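Local coordinates for protein tryptophan--tRNA ligase (Campylobacter jejuni subsp. jejuni, PDB 3TZL) that probably catalyses the ATP-dependent attachment of tryptophan to its cognate tRNA, acting as a homodimeric class I aminoacyl-tRNA synthetase, at residues L16-Y21 with A239-D244; E271-N274 with A280-K283. All blocks are in the same frame, centred on the assembly; numbering follows the deposited sequence.

Contact 1. Residues L16-Y21 with A239-D244. With ADP (adenosine-5'-diphosphate), chain I.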
# COMPACT_ATOMS: atom_id res chain seq x y z
N LEU B 16 -21.09 -15.54 13.59
CA LEU B 16 -21.45 -14.64 14.68
C LEU B 16 -22.35 -15.34 15.72
O LEU B 16 -23.33 -15.98 15.36
CB LEU B 16 -22.16 -13.42 14.14
CG LEU B 16 -21.29 -12.40 13.41
CD1 LEU B 16 -22.18 -11.34 12.83
CD2 LEU B 16 -20.26 -11.80 14.36
N HIS B 17 -22.00 -15.20 17.00
CA HIS B 17 -22.80 -15.81 18.06
C HIS B 17 -23.39 -14.78 19.02
O HIS B 17 -23.04 -13.60 18.96
CB HIS B 17 -22.00 -16.89 18.81
CG HIS B 17 -20.69 -16.42 19.36
ND1 HIS B 17 -20.58 -15.59 20.45
CD2 HIS B 17 -19.42 -16.69 18.96
CE1 HIS B 17 -19.31 -15.36 20.71
NE2 HIS B 17 -18.58 -16.01 19.81
N ILE B 18 -24.29 -15.20 19.89
CA ILE B 18 -24.97 -14.22 20.76
C ILE B 18 -24.01 -13.51 21.72
O ILE B 18 -24.38 -12.50 22.32
CB ILE B 18 -26.15 -14.84 21.51
CG1 ILE B 18 -25.69 -16.00 22.40
CG2 ILE B 18 -27.22 -15.32 20.51
CD1 ILE B 18 -26.81 -16.51 23.36
N GLY B 19 -22.79 -14.03 21.85
CA GLY B 19 -21.76 -13.37 22.63
C GLY B 19 -21.22 -12.13 21.93
O GLY B 19 -21.02 -11.09 22.55
N ASN B 20 -20.99 -12.24 20.62
CA ASN B 20 -20.63 -11.08 19.82
C ASN B 20 -21.74 -10.04 19.88
O ASN B 20 -21.47 -8.85 19.95
CB ASN B 20 -20.38 -11.48 18.36
CG ASN B 20 -19.29 -12.51 18.23
OD1 ASN B 20 -19.53 -13.62 17.75
ND2 ASN B 20 -18.07 -12.16 18.64
N TYR B 21 -22.98 -10.51 19.85
CA TYR B 21 -24.11 -9.60 19.83
C TYR B 21 -24.26 -8.83 21.13
O TYR B 21 -24.23 -7.61 21.14
CB TYR B 21 -25.41 -10.33 19.51
CG TYR B 21 -26.57 -9.36 19.48
CD1 TYR B 21 -26.63 -8.38 18.50
CD2 TYR B 21 -27.56 -9.40 20.43
CE1 TYR B 21 -27.65 -7.47 18.45
CE2 TYR B 21 -28.61 -8.49 20.39
CZ TYR B 21 -28.64 -7.52 19.39
OH TYR B 21 -29.66 -6.61 19.33
N ALA B 239 -31.14 -17.41 28.83
CA ALA B 239 -32.48 -16.89 28.58
C ALA B 239 -32.62 -15.42 29.01
O ALA B 239 -33.33 -14.65 28.36
CB ALA B 239 -33.53 -17.74 29.26
N LYS B 240 -31.94 -15.06 30.10
CA LYS B 240 -32.01 -13.70 30.66
C LYS B 240 -31.76 -12.62 29.62
O LYS B 240 -32.35 -11.54 29.69
CB LYS B 240 -30.98 -13.53 31.79
CG LYS B 240 -31.25 -14.34 33.03
CD LYS B 240 -30.08 -14.27 34.00
CE LYS B 240 -29.91 -12.87 34.59
NZ LYS B 240 -31.02 -12.54 35.53
N LEU B 241 -30.89 -12.93 28.66
CA LEU B 241 -30.44 -11.98 27.65
C LEU B 241 -31.58 -11.54 26.75
O LEU B 241 -31.54 -10.46 26.16
CB LEU B 241 -29.36 -12.64 26.78
CG LEU B 241 -28.09 -13.12 27.48
CD1 LEU B 241 -27.22 -13.90 26.51
CD2 LEU B 241 -27.31 -11.92 28.03
N PHE B 242 -32.59 -12.39 26.65
CA PHE B 242 -33.69 -12.18 25.72
C PHE B 242 -34.96 -11.76 26.44
O PHE B 242 -36.00 -11.54 25.80
CB PHE B 242 -33.95 -13.48 24.92
CG PHE B 242 -32.73 -13.99 24.18
CD1 PHE B 242 -32.47 -13.59 22.88
CD2 PHE B 242 -31.86 -14.89 24.79
CE1 PHE B 242 -31.37 -14.06 22.20
CE2 PHE B 242 -30.75 -15.36 24.11
CZ PHE B 242 -30.50 -14.95 22.82
N LEU B 243 -34.89 -11.67 27.77
CA LEU B 243 -36.05 -11.37 28.59
C LEU B 243 -35.90 -10.05 29.35
O LEU B 243 -34.81 -9.72 29.85
CB LEU B 243 -36.33 -12.50 29.58
CG LEU B 243 -36.82 -13.85 29.04
CD1 LEU B 243 -36.79 -14.91 30.12
CD2 LEU B 243 -38.22 -13.73 28.46
N ASP B 244 -36.99 -9.30 29.44
CA ASP B 244 -37.07 -8.11 30.29
C ASP B 244 -37.19 -8.55 31.74
O ASP B 244 -37.31 -9.74 32.01
CB ASP B 244 -38.27 -7.25 29.90
CG ASP B 244 -39.55 -8.06 29.75
OD1 ASP B 244 -39.48 -9.18 29.19
OD2 ASP B 244 -40.61 -7.58 30.19
PB ADP I . -14.33 -15.64 19.93
O1B ADP I . -15.56 -16.50 19.88
O2B ADP I . -13.52 -15.66 18.66
O3B ADP I . -13.48 -15.79 21.18
PA ADP I . -14.48 -12.96 19.05
O1A ADP I . -15.30 -13.05 17.78
O2A ADP I . -12.97 -12.94 18.94
O3A ADP I . -14.96 -14.17 20.01
O5' ADP I . -14.95 -11.65 19.87
C5' ADP I . -15.23 -10.43 19.20
C4' ADP I . -15.90 -9.45 20.16
O4' ADP I . -17.12 -9.99 20.67
C3' ADP I . -15.00 -9.16 21.35
O3' ADP I . -14.49 -7.83 21.23
C2' ADP I . -15.88 -9.28 22.58
O2' ADP I . -16.13 -7.99 23.15
C1' ADP I . -17.20 -9.85 22.10
N9 ADP I . -17.46 -11.17 22.72
C8 ADP I . -17.12 -12.38 22.21
N7 ADP I . -17.50 -13.39 23.03
C5 ADP I . -18.12 -12.83 24.08
C6 ADP I . -18.77 -13.34 25.32
N6 ADP I . -18.83 -14.67 25.57
N1 ADP I . -19.29 -12.42 26.17
C2 ADP I . -19.22 -11.09 25.92
N3 ADP I . -18.64 -10.57 24.82
C4 ADP I . -18.08 -11.37 23.88
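Ile18 meets Phe242 with both of its branch ends, and the two side chains stand at about a right angle. Ile18 CG2 lies 4.0 Å from Phe242 CZ at the rim of the ring, near its plane, so the aromatic face is not what Ile18 touches. Because Ile18 CG1 sits between its own backbone N and carbonyl carbon (chi1 60°), CD1 reaches the same CZ and also Leu241 CD1, 4.1 Å away. On the ligand side of the segment, His17 NE2 donates to ADP O1B at 3.1 Å in a nearly straight bond (165°), with the phosphate oxygen close to the imidazole plane. Asn20 ND2 is shared between ADP O1A at 3.0 Å and ADP O4' at 3.1 Å. Its OD1 accepts from His17 N at 3.0 Å on a lone pair and hangs over the centre of the His17 ring; with the weak bond from Gly19 N to His17 ND1, this forms a capping box at the start of helix 18-30. The chemistry is thus divided: polar groups of the HIGH region hold the nucleotide, while Ile18 packs by apolar contact alone against the turn after helix 234-239.

Contact 2. Residues E271-N274 with A280-K283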
# COMPACT_ATOMS: atom_id res chain seq x y z
N GLU B 271 -37.54 -21.19 21.35
CA GLU B 271 -38.59 -20.24 20.97
C GLU B 271 -38.15 -18.79 21.17
O GLU B 271 -38.41 -17.95 20.31
CB GLU B 271 -39.86 -20.49 21.78
CG GLU B 271 -40.48 -21.85 21.57
CD GLU B 271 -41.76 -22.04 22.37
OE1 GLU B 271 -42.24 -21.07 23.00
OE2 GLU B 271 -42.29 -23.17 22.38
N LEU B 272 -37.53 -18.51 22.31
CA LEU B 272 -37.01 -17.17 22.60
C LEU B 272 -35.99 -16.71 21.56
O LEU B 272 -36.10 -15.62 21.02
CB LEU B 272 -36.36 -17.13 23.98
CG LEU B 272 -37.31 -16.99 25.16
CD1 LEU B 272 -36.52 -16.92 26.46
CD2 LEU B 272 -38.19 -15.76 24.95
N VAL B 273 -34.99 -17.55 21.31
CA VAL B 273 -33.93 -17.18 20.38
C VAL B 273 -34.47 -17.02 18.95
O VAL B 273 -34.16 -16.05 18.27
CB VAL B 273 -32.73 -18.15 20.44
CG1 VAL B 273 -31.68 -17.81 19.37
CG2 VAL B 273 -32.11 -18.11 21.85
N ASN B 274 -35.30 -17.97 18.50
CA ASN B 274 -35.84 -17.89 17.15
C ASN B 274 -36.71 -16.67 16.91
O ASN B 274 -36.70 -16.11 15.81
CB ASN B 274 -36.61 -19.17 16.79
CG ASN B 274 -35.69 -20.31 16.38
OD1 ASN B 274 -34.68 -20.09 15.71
ND2 ASN B 274 -36.02 -21.54 16.80
N ALA B 280 -34.07 -10.22 11.98
CA ALA B 280 -32.69 -10.07 11.55
C ALA B 280 -32.28 -11.17 10.56
O ALA B 280 -31.66 -10.89 9.54
CB ALA B 280 -31.77 -10.06 12.75
N ARG B 281 -32.62 -12.42 10.87
CA ARG B 281 -32.32 -13.55 9.99
C ARG B 281 -32.99 -13.41 8.62
O ARG B 281 -32.36 -13.69 7.60
CB ARG B 281 -32.79 -14.85 10.63
CG ARG B 281 -32.05 -15.26 11.86
CD ARG B 281 -32.60 -16.58 12.38
NE ARG B 281 -31.74 -17.14 13.40
CZ ARG B 281 -32.09 -18.15 14.19
NH1 ARG B 281 -31.24 -18.61 15.10
NH2 ARG B 281 -33.30 -18.68 14.08
N GLU B 282 -34.25 -12.99 8.60
CA GLU B 282 -34.96 -12.80 7.34
C GLU B 282 -34.33 -11.70 6.51
O GLU B 282 -34.20 -11.82 5.29
CB GLU B 282 -36.44 -12.47 7.58
CG GLU B 282 -37.24 -13.59 8.19
CD GLU B 282 -38.64 -13.14 8.62
OE1 GLU B 282 -39.03 -11.98 8.35
OE2 GLU B 282 -39.36 -13.97 9.24
N LYS B 283 -33.94 -10.62 7.18
CA LYS B 283 -33.28 -9.51 6.51
C LYS B 283 -31.89 -9.93 5.98
O LYS B 283 -31.49 -9.59 4.85
CB LYS B 283 -33.16 -8.33 7.46
CG LYS B 283 -32.48 -7.12 6.86
CD LYS B 283 -32.56 -5.96 7.83
CE LYS B 283 -31.68 -4.79 7.40
NZ LYS B 283 -31.80 -3.69 8.40
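Asn274 OD1 accepts from Arg281 NH2 over 2.6 Å, a short bond with an N-H...O angle of 149°. The donor lies in the carbonyl plane of the amide, and the oxygen in turn sits at the edge of the guanidinium, close to its plane. Although each group meets the other near its own plane, those planes are turned 63° apart, and of the arginine nitrogens NH2 alone bonds to Asn274 OD1, with Arg281 NH1 staying 3.8 Å from it. The arginine reaches this position with CG beside its backbone N (chi1 -67°) and the chain extended from CG to NE, and together with the Asn274 side chain it bridges CA atoms 9.1 Å apart. Val273 adds a looser contact, its CG1 lying 4.4 Å from Arg281 NH1 in an oblique approach to the guanidinium. Further along the same arginine, NE donates to the carbonyl oxygen of Ile203, and Leu210 of helix 207-215 touches Val273, Asn274 and Arg281 alike. The contact forms the corner between two successive helices, 262-276 and 278-289, bridged by side chains across the short link. With NE, NH1 and NH2 all hydrogen-bonded, the guanidinium is held against rotation, and its probable positive charge should polarise the neutral Asn274 carbonyl and so favour this short bond from a charged donor to a neutral acceptor.

From the N terminus, strand 5-10 leads into helix 18-30, and contact 1 closes a long loop when the turn at 239-244 returns to the start of that helix, with 217 residues between its segments. Contact 2 follows in series: 271-274 and 280-283 are separated by only five residues and join two consecutive helices. The contacts therefore neither nest nor cross, yet their centres lie 12 Å apart and they touch directly. Phe242 CZ packs 3.7 Å from Val273 CG2, and Leu243 CG lies 4.0 Å from Leu272 CD1. Helix 262-276 thereby connects the helical corner to the turn that backs the nucleotide-binding helix 18-30.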